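Local coordinates for protein pectate lyase (PDB 3VMV) that probably cleaves polygalacturonate, the pectate backbone, by beta-elimination, at residues 30-33 with 34-37; 90-93 with 94-97; 146-149 with 150-153; 317-321 with 322-326. One frame throughout, in Å; residues are numbered along the deposited sequence.

Contact 1 (30-33 with 34-37)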
loop_
_atom_site.group_PDB
_atom_site.type_symbol
_atom_site.label_atom_id
_atom_site.label_comp_id
_atom_site.label_asym_id
_atom_site.label_seq_id
_atom_site.Cartn_x
_atom_site.Cartn_y
_atom_site.Cartn_z
ATOM N N GLN A 30 16.002 1.758 18.199
ATOM C CA GLN A 30 14.988 1.556 19.235
ATOM C C GLN A 30 13.847 0.714 18.709
ATOM O O GLN A 30 13.394 -0.200 19.376
ATOM C CB GLN A 30 14.441 2.885 19.749
ATOM C CG GLN A 30 15.413 3.615 20.642
ATOM C CD GLN A 30 14.769 4.805 21.301
ATOM O OE1 GLN A 30 14.170 5.612 20.623
ATOM N NE2 GLN A 30 14.897 4.925 22.620
ATOM N N ILE A 31 13.371 1.017 17.501
ATOM C CA ILE A 31 12.279 0.235 16.948
ATOM C C ILE A 31 12.668 -1.235 16.792
ATOM O O ILE A 31 11.924 -2.132 17.202
ATOM C CB ILE A 31 11.826 0.775 15.560
ATOM C CG1 ILE A 31 11.302 2.207 15.723
ATOM C CG2 ILE A 31 10.721 -0.077 15.010
ATOM C CD1 ILE A 31 10.936 2.858 14.382
ATOM N N GLN A 32 13.823 -1.482 16.180
ATOM C CA GLN A 32 14.230 -2.876 15.938
ATOM C C GLN A 32 14.428 -3.638 17.266
ATOM O O GLN A 32 14.041 -4.815 17.394
ATOM C CB GLN A 32 15.501 -2.935 15.077
ATOM C CG GLN A 32 15.755 -4.334 14.480
ATOM C CD GLN A 32 14.653 -4.671 13.500
ATOM O OE1 GLN A 32 14.547 -4.022 12.472
ATOM N NE2 GLN A 32 13.836 -5.675 13.812
ATOM N N GLN A 33 15.021 -2.971 18.257
ATOM C CA GLN A 33 15.205 -3.620 19.557
ATOM C C GLN A 33 13.901 -3.925 20.231
ATOM O O GLN A 33 13.759 -4.980 20.861
ATOM C CB GLN A 33 16.047 -2.745 20.454
ATOM C CG GLN A 33 17.442 -2.763 20.017
ATOM C CD GLN A 33 18.269 -1.747 20.766
ATOM O OE1 GLN A 33 17.865 -1.258 21.829
ATOM N NE2 GLN A 33 19.420 -1.406 20.203
ATOM N N LEU A 34 12.938 -2.999 20.148
ATOM C CA LEU A 34 11.647 -3.276 20.744
ATOM C C LEU A 34 11.018 -4.539 20.140
ATOM O O LEU A 34 10.500 -5.401 20.865
ATOM C CB LEU A 34 10.705 -2.101 20.545
ATOM C CG LEU A 34 11.051 -0.847 21.347
ATOM C CD1 LEU A 34 10.143 0.237 20.888
ATOM C CD2 LEU A 34 10.877 -1.123 22.847
ATOM N N ILE A 35 11.088 -4.649 18.821
ATOM C CA ILE A 35 10.528 -5.792 18.124
ATOM C C ILE A 35 11.246 -7.075 18.532
ATOM O O ILE A 35 10.604 -8.067 18.858
ATOM C CB ILE A 35 10.638 -5.594 16.604
ATOM C CG1 ILE A 35 9.694 -4.457 16.181
ATOM C CG2 ILE A 35 10.385 -6.917 15.863
ATOM C CD1 ILE A 35 9.974 -3.900 14.788
ATOM N N ASP A 36 12.579 -7.049 18.503
ATOM C CA ASP A 36 13.360 -8.268 18.739
ATOM C C ASP A 36 13.294 -8.673 20.210
ATOM O O ASP A 36 13.157 -9.862 20.520
ATOM C CB ASP A 36 14.815 -8.064 18.316
ATOM C CG ASP A 36 14.974 -7.843 16.796
ATOM O OD1 ASP A 36 13.985 -7.951 16.022
ATOM O OD2 ASP A 36 16.110 -7.560 16.378
ATOM N N ASN A 37 13.372 -7.694 21.109
ATOM C CA ASN A 37 13.288 -7.992 22.527
ATOM C C ASN A 37 11.940 -8.628 22.848
ATOM O O ASN A 37 11.865 -9.596 23.614
ATOM C CB ASN A 37 13.470 -6.727 23.359
ATOM C CG ASN A 37 14.909 -6.245 23.393
ATOM O OD1 ASN A 37 15.829 -6.950 23.001
ATOM N ND2 ASN A 37 15.102 -5.032 23.905
#
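The amide of Gln-32 meets the carboxylate of Asp-36 with its edge: OD1 lies almost in the amide plane, whereas NE2 comes at OD1 from above the carboxylate, the two planes being 37° apart. This hydrogen bond is fairly long, with Gln-32 NE2 3.2 Å from Asp-36 OD1, and spans one turn of helix 28-40. Gln-32 reaches it by a bend at chi2 (66°) that turns the amide toward the next turn of the helix; OE1 on the other side of the amide accepts from Asp-67 N. The same two residues are also joined through the backbone, Asp-36 N donating to Gln-32 O at 2.9 Å. On the neighbouring face of the helix Ile-31 and Ile-35 run side by side, CG2 of the first 3.9 Å from CD1 of the second, and rest on Ile-66 and Val-68 of strand 66-68. With a leucine in place of Asp-36, Gln-32 NE2 would lose this acceptor and the amide would probably be held less firmly against turning. The helix, which lies across the end of the parallel beta-helix, thus pairs an apolar face turned to the strands with an amide that ties its flank both to its own next turn and to a neighbouring strand.

Contact 2 (90-93 with 94-97)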
loop_
_atom_site.group_PDB
_atom_site.type_symbol
_atom_site.label_atom_id
_atom_site.label_comp_id
_atom_site.label_asym_id
_atom_site.label_seq_id
_atom_site.Cartn_x
_atom_site.Cartn_y
_atom_site.Cartn_z
ATOM N N GLY A 90 6.728 11.487 12.788
ATOM C CA GLY A 90 7.004 10.068 12.537
ATOM C C GLY A 90 7.525 9.889 11.143
ATOM O O GLY A 90 6.766 9.575 10.252
ATOM N N GLU A 91 8.821 10.065 10.953
ATOM C CA GLU A 91 9.383 10.135 9.617
ATOM C C GLU A 91 10.434 9.043 9.438
ATOM O O GLU A 91 11.264 8.868 10.337
ATOM C CB GLU A 91 10.027 11.498 9.385
ATOM C CG GLU A 91 10.632 11.625 8.000
ATOM C CD GLU A 91 11.373 12.921 7.768
ATOM O OE1 GLU A 91 11.336 13.796 8.667
ATOM O OE2 GLU A 91 12.008 13.075 6.685
ATOM N N PHE A 92 10.375 8.342 8.292
ATOM C CA PHE A 92 11.367 7.328 7.919
ATOM C C PHE A 92 11.999 7.860 6.643
ATOM O O PHE A 92 11.369 7.837 5.591
ATOM C CB PHE A 92 10.690 5.967 7.644
ATOM C CG PHE A 92 10.077 5.320 8.855
ATOM C CD1 PHE A 92 10.637 4.167 9.404
ATOM C CD2 PHE A 92 8.949 5.862 9.443
ATOM C CE1 PHE A 92 10.086 3.564 10.530
ATOM C CE2 PHE A 92 8.393 5.259 10.604
ATOM C CZ PHE A 92 8.958 4.109 11.117
ATOM N N ASP A 93 13.222 8.371 6.752
ATOM C CA ASP A 93 13.915 9.017 5.642
ATOM C C ASP A 93 14.985 8.055 5.126
ATOM O O ASP A 93 16.025 7.838 5.769
ATOM C CB ASP A 93 14.534 10.326 6.126
ATOM C CG ASP A 93 15.307 11.045 5.026
ATOM O OD1 ASP A 93 15.322 10.564 3.864
ATOM O OD2 ASP A 93 15.904 12.105 5.341
ATOM N N GLY A 94 14.677 7.419 3.992
ATOM C CA GLY A 94 15.656 6.551 3.359
ATOM C C GLY A 94 15.659 5.149 3.894
ATOM O O GLY A 94 16.595 4.391 3.567
ATOM N N ILE A 95 14.658 4.777 4.697
ATOM C CA ILE A 95 14.603 3.397 5.215
ATOM C C ILE A 95 13.145 3.029 5.296
ATOM O O ILE A 95 12.327 3.841 5.737
ATOM C CB ILE A 95 15.319 3.218 6.600
ATOM C CG1 ILE A 95 15.334 1.738 6.967
ATOM C CG2 ILE A 95 14.703 4.124 7.671
ATOM C CD1 ILE A 95 16.300 1.395 8.128
ATOM N N GLY A 96 12.844 1.832 4.824
ATOM C CA GLY A 96 11.483 1.337 4.800
ATOM C C GLY A 96 11.217 0.239 5.792
ATOM O O GLY A 96 12.100 -0.216 6.530
ATOM N N ILE A 97 9.946 -0.128 5.866
ATOM C CA ILE A 97 9.481 -1.190 6.759
ATOM C C ILE A 97 9.130 -2.437 5.986
ATOM O O ILE A 97 8.529 -2.350 4.919
ATOM C CB ILE A 97 8.196 -0.707 7.487
ATOM C CG1 ILE A 97 8.537 0.525 8.329
ATOM C CG2 ILE A 97 7.656 -1.829 8.391
ATOM C CD1 ILE A 97 7.268 1.251 8.942
#
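Phe-92, Asp-93 and Gly-94 form the corner at which a coil of the parallel beta-helix leaves strand 91-93 and bends toward strand 97-103. The ring of Phe-92 enters the core, between Ile-56 and Ile-112 of the coils before and after. Across the corner Ile-97 lays its CD1 over one ring face, 3.9 Å above the plane and offset toward the rim near CE1 and CZ. This is a CH-pi contact, with Ile-97 CD1 4.3 Å from the centroid of the Phe-92 ring and 25° off its normal. Ile-97 reaches the face because its CG1 stands beside the backbone N (chi1 -62°), and the two side chains cross at a slant. Ile-66 touches both and closes the apolar cluster.

At the apex the chain turns through Gly-94, whose positive phi of 86° would press any beta carbon against Asp-93 O; glycine is called for here. Its carbonyl oxygen accepts from Gln-58 NE2. Asp-93 instead turns its side chain off the corner, toward Thr-55 and His-113, although Asp-93 OD1 stays 3.2 Å from Gly-94 N at an angle too poor for a hydrogen bond. Beyond the apex, Ile-95 brings CG2 to 4.4 Å from Phe-92 CB. Ile-95 O, buried and without a polar partner in the model, lies near the plane of the Phe-92 ring at its edge, 3.3 Å from Phe-92 CB.

Contact 3 (146-149 with 150-153)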
loop_
_atom_site.group_PDB
_atom_site.type_symbol
_atom_site.label_atom_id
_atom_site.label_comp_id
_atom_site.label_asym_id
_atom_site.label_seq_id
_atom_site.Cartn_x
_atom_site.Cartn_y
_atom_site.Cartn_z
ATOM N N ASN A 146 16.007 11.777 -11.364
ATOM C CA ASN A 146 17.161 11.517 -12.245
ATOM C C ASN A 146 16.855 10.678 -13.479
ATOM O O ASN A 146 17.763 10.353 -14.255
ATOM C CB ASN A 146 18.353 10.880 -11.466
ATOM C CG ASN A 146 18.222 9.311 -11.254
ATOM O OD1 ASN A 146 17.110 8.720 -11.341
ATOM N ND2 ASN A 146 19.382 8.647 -10.925
ATOM N N GLY A 147 15.589 10.297 -13.645
ATOM C CA GLY A 147 15.151 9.569 -14.830
ATOM C C GLY A 147 15.254 8.047 -14.762
ATOM O O GLY A 147 14.905 7.369 -15.746
ATOM N N ASP A 148 15.775 7.512 -13.651
ATOM C CA ASP A 148 15.967 6.064 -13.483
ATOM C C ASP A 148 14.817 5.525 -12.636
ATOM O O ASP A 148 14.771 5.740 -11.420
ATOM C CB ASP A 148 17.334 5.772 -12.839
ATOM C CG ASP A 148 17.547 4.297 -12.503
ATOM O OD1 ASP A 148 16.714 3.431 -12.868
ATOM O OD2 ASP A 148 18.565 4.009 -11.843
ATOM N N SER A 149 13.887 4.857 -13.309
ATOM C CA SER A 149 12.666 4.397 -12.655
ATOM C C SER A 149 12.973 3.371 -11.572
ATOM O O SER A 149 12.126 3.114 -10.755
ATOM C CB SER A 149 11.706 3.781 -13.680
ATOM O OG SER A 149 12.335 2.646 -14.275
ATOM N N ASP A 150 14.176 2.767 -11.580
ATOM C CA ASP A 150 14.503 1.694 -10.650
ATOM C C ASP A 150 15.425 2.158 -9.522
ATOM O O ASP A 150 15.834 1.356 -8.671
ATOM C CB ASP A 150 15.196 0.534 -11.378
ATOM C CG ASP A 150 14.310 -0.140 -12.381
ATOM O OD1 ASP A 150 13.112 -0.281 -12.111
ATOM O OD2 ASP A 150 14.822 -0.545 -13.444
ATOM N N TYR A 151 15.772 3.455 -9.501
ATOM C CA TYR A 151 16.693 3.949 -8.454
ATOM C C TYR A 151 16.072 3.702 -7.092
ATOM O O TYR A 151 16.740 3.196 -6.173
ATOM C CB TYR A 151 17.013 5.430 -8.660
ATOM C CG TYR A 151 18.052 5.984 -7.711
ATOM C CD1 TYR A 151 19.395 5.888 -8.006
ATOM C CD2 TYR A 151 17.676 6.590 -6.513
ATOM C CE1 TYR A 151 20.352 6.399 -7.144
ATOM C CE2 TYR A 151 18.608 7.098 -5.652
ATOM C CZ TYR A 151 19.950 7.008 -5.977
ATOM O OH TYR A 151 20.882 7.527 -5.109
ATOM N N TYR A 152 14.804 4.112 -6.962
ATOM C CA TYR A 152 13.946 3.675 -5.867
ATOM C C TYR A 152 13.111 2.530 -6.379
ATOM O O TYR A 152 12.866 2.430 -7.613
ATOM C CB TYR A 152 13.046 4.836 -5.409
ATOM C CG TYR A 152 13.852 6.069 -5.021
ATOM C CD1 TYR A 152 14.619 6.091 -3.856
ATOM C CD2 TYR A 152 13.832 7.204 -5.840
ATOM C CE1 TYR A 152 15.374 7.221 -3.521
ATOM C CE2 TYR A 152 14.576 8.336 -5.513
ATOM C CZ TYR A 152 15.323 8.339 -4.359
ATOM O OH TYR A 152 16.082 9.470 -4.059
ATOM N N ASP A 153 12.632 1.677 -5.463
ATOM C CA ASP A 153 11.762 0.568 -5.886
ATOM C C ASP A 153 10.297 0.922 -5.628
ATOM O O ASP A 153 9.765 1.785 -6.319
ATOM C CB ASP A 153 12.202 -0.757 -5.233
ATOM C CG ASP A 153 11.663 -2.001 -5.956
ATOM O OD1 ASP A 153 10.926 -1.878 -6.950
ATOM O OD2 ASP A 153 12.012 -3.133 -5.515
HETATM O O HOH W 1 13.379 5.912 -9.057
HETATM O O HOH W 2 11.414 -0.005 -14.154
#
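Asp-148 opens a turn and holds it with both its side chain and its backbone. The carboxylate swings over the next residues because CG stands opposite the backbone N (chi1 174°), and Asp-148 OD1 accepts from Asp-150 N at 2.9 Å, the donor standing well above the carboxylate plane. Asp-148 O takes Tyr-151 N at 3.1 Å, closing a type I beta turn; the N-H points nearly straight at the oxygen but again from above the carbonyl plane. A water also donates to Asp-148 O and accepts from Tyr-152 N. Just upstream, Asn-146 forms an Asx turn: its CG is tucked between backbone N and carbonyl carbon (chi1 82°), which brings Asn-146 OD1 to 2.9 Å from Asp-148 N.

The same conformation carries Asn-146 ND2 to 4.0 Å from Tyr-151 CD1, the two side chains crossing at about a right angle, with the amide and ring planes 72° apart. Asp-148 OD2 lies at the ring's edge, near its plane. Tyr-151 sends its CD2 edge over the centre of the Tyr-152 ring, and Arg-116 makes a cation-pi contact with Tyr-151. Ser-149 OG and Asp-150 OD1 share a second water. Were Asp-148 an alanine, the beta turn could keep its backbone bond, but Asp-150 N would probably be left without its carboxylate mate. The carboxylates of Asp-148 and Asp-150 come within 4.4 Å of each other, OD1 to OD2, a proximity that the salt bridge of Asp-150 to Lys-177 probably helps to offset in this surface loop.

Contact 4 (317-321 with 322-326)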
loop_
_atom_site.group_PDB
_atom_site.type_symbol
_atom_site.label_atom_id
_atom_site.label_comp_id
_atom_site.label_asym_id
_atom_site.label_seq_id
_atom_site.Cartn_x
_atom_site.Cartn_y
_atom_site.Cartn_z
ATOM N N GLU A 317 -8.529 15.280 -0.297
ATOM C CA GLU A 317 -7.751 16.505 -0.259
ATOM C C GLU A 317 -7.544 16.986 1.187
ATOM O O GLU A 317 -6.464 17.486 1.565
ATOM C CB GLU A 317 -8.444 17.604 -1.085
ATOM C CG GLU A 317 -8.367 17.362 -2.576
ATOM C CD GLU A 317 -9.297 18.278 -3.386
ATOM O OE1 GLU A 317 -10.294 18.807 -2.841
ATOM O OE2 GLU A 317 -9.036 18.462 -4.582
ATOM N N GLN A 318 -8.592 16.860 1.990
ATOM C CA GLN A 318 -8.583 17.442 3.327
ATOM C C GLN A 318 -8.023 16.547 4.378
ATOM O O GLN A 318 -7.420 17.063 5.368
ATOM C CB GLN A 318 -9.994 17.869 3.715
ATOM C CG GLN A 318 -10.526 18.920 2.745
ATOM C CD GLN A 318 -11.978 19.231 2.978
ATOM O OE1 GLN A 318 -12.759 19.335 2.030
ATOM N NE2 GLN A 318 -12.351 19.403 4.246
ATOM N N HIS A 319 -8.190 15.239 4.233
ATOM C CA HIS A 319 -7.959 14.377 5.382
ATOM C C HIS A 319 -6.986 13.232 5.161
ATOM O O HIS A 319 -6.700 12.469 6.112
ATOM C CB HIS A 319 -9.270 13.814 5.916
ATOM C CG HIS A 319 -10.264 14.861 6.282
ATOM N ND1 HIS A 319 -10.083 15.732 7.336
ATOM C CD2 HIS A 319 -11.449 15.192 5.712
ATOM C CE1 HIS A 319 -11.125 16.541 7.412
ATOM N NE2 HIS A 319 -11.967 16.234 6.440
ATOM N N SER A 320 -6.465 13.105 3.939
ATOM C CA SER A 320 -5.415 12.101 3.730
ATOM C C SER A 320 -4.068 12.553 4.303
ATOM O O SER A 320 -3.819 13.727 4.506
ATOM C CB SER A 320 -5.316 11.707 2.247
ATOM O OG SER A 320 -4.868 12.796 1.456
ATOM N N GLY A 321 -3.195 11.578 4.526
ATOM C CA GLY A 321 -1.833 11.855 4.950
ATOM C C GLY A 321 -1.643 12.048 6.446
ATOM O O GLY A 321 -2.512 11.687 7.269
ATOM N N VAL A 322 -0.465 12.574 6.795
ATOM C CA VAL A 322 -0.038 12.661 8.193
ATOM C C VAL A 322 -0.539 13.918 8.877
ATOM O O VAL A 322 -0.929 14.894 8.210
ATOM C CB VAL A 322 1.507 12.566 8.316
ATOM C CG1 VAL A 322 1.987 11.227 7.773
ATOM C CG2 VAL A 322 2.204 13.753 7.602
ATOM N N GLY A 323 -0.459 13.908 10.210
ATOM C CA GLY A 323 -0.875 15.043 11.019
ATOM C C GLY A 323 -2.381 15.209 11.129
ATOM O O GLY A 323 -2.840 16.284 11.546
ATOM N N VAL A 324 -3.152 14.195 10.743
ATOM C CA VAL A 324 -4.621 14.269 10.765
ATOM C C VAL A 324 -5.192 13.481 11.947
ATOM O O VAL A 324 -6.024 14.006 12.703
ATOM C CB VAL A 324 -5.217 13.745 9.440
ATOM C CG1 VAL A 324 -6.736 13.885 9.468
ATOM C CG2 VAL A 324 -4.638 14.551 8.268
ATOM N N ILE A 325 -4.741 12.239 12.107
ATOM C CA ILE A 325 -5.311 11.313 13.095
ATOM C C ILE A 325 -4.608 11.304 14.450
ATOM O O ILE A 325 -5.170 10.798 15.422
ATOM C CB ILE A 325 -5.365 9.844 12.571
ATOM C CG1 ILE A 325 -3.968 9.298 12.269
ATOM C CG2 ILE A 325 -6.235 9.741 11.352
ATOM C CD1 ILE A 325 -3.322 8.614 13.451
ATOM N N ASN A 326 -3.399 11.851 14.542
ATOM C CA ASN A 326 -2.627 11.647 15.773
ATOM C C ASN A 326 -1.585 12.706 16.110
ATOM O O ASN A 326 -0.386 12.422 16.116
ATOM C CB ASN A 326 -1.957 10.270 15.751
ATOM C CG ASN A 326 -1.387 9.889 17.086
ATOM O OD1 ASN A 326 -0.208 9.582 17.204
ATOM N ND2 ASN A 326 -2.226 9.928 18.122
HETATM O O HOH W 3 -2.265 15.524 5.871
HETATM O O HOH W 4 -2.690 11.448 10.019
#
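Ser-320 O and Val-322 O are bridged by one water, which donates to both, at 2.7 Å to the serine oxygen. They belong to the C-terminal tail, where the chain leaves helix 309-319 and runs along the outside of the parallel beta-helix. A second water spans the turn from the other carbonyl between them: it donates to Gly-321 O at 2.8 Å and accepts from Val-324 N. No direct hydrogen bond joins the two halves of the bend, and water mediates its polar links.

Ser-320 is the first residue after the helix to leave helical geometry, and its OG turns back to Val-316 O. Gly-321 then takes a positive phi of 85°, where a beta carbon would be jammed against Ser-320 O. Past it the tail is tied to the strands and loops beneath: Gly-321 hydrogen-bonds to the backbone of Trp-169, Val-322 N donates to Glu-138 OE2 and Gly-323 N to Asn-109 OD1.

Val-324 folds back toward the helix end, its methyls set against backbone carbonyl oxygens. A chi1 of -178° sets CG1 opposite the backbone N and turns both methyls to the end of the helix: Val-324 CG1 and CG2 each lie 3.6 Å from His-319 O, and CG2 is also 3.7 Å from Gly-321 O. The imidazole of His-319 has Gln-318 CB over one face, offset toward the rim. At the edge of that ring, near its plane, sits Val-324 CG1, 4.4 Å from His-319 CB.

Contacts 1 and 2 meet directly, Ile-31 CD1 lying 4.0 Å from Phe-92 CE1, so the helix across the end of the beta-helix reaches into the core behind the corner at 90-97; both also lean on Ile-66. Contact 2 comes to about 6 Å from contact 4 and about 7 Å from contact 3 between nearest atoms, with centres about 18 Å away in each case. Contacts 3 and 4 are well separated, their nearest atoms about 18 Å apart. As in other family 1 lyases, the loop of contact 3, which leads into strand 156-158, probably borders the substrate cleft, whereas the centre of contact 1 lies about 31 Å from that of contact 3.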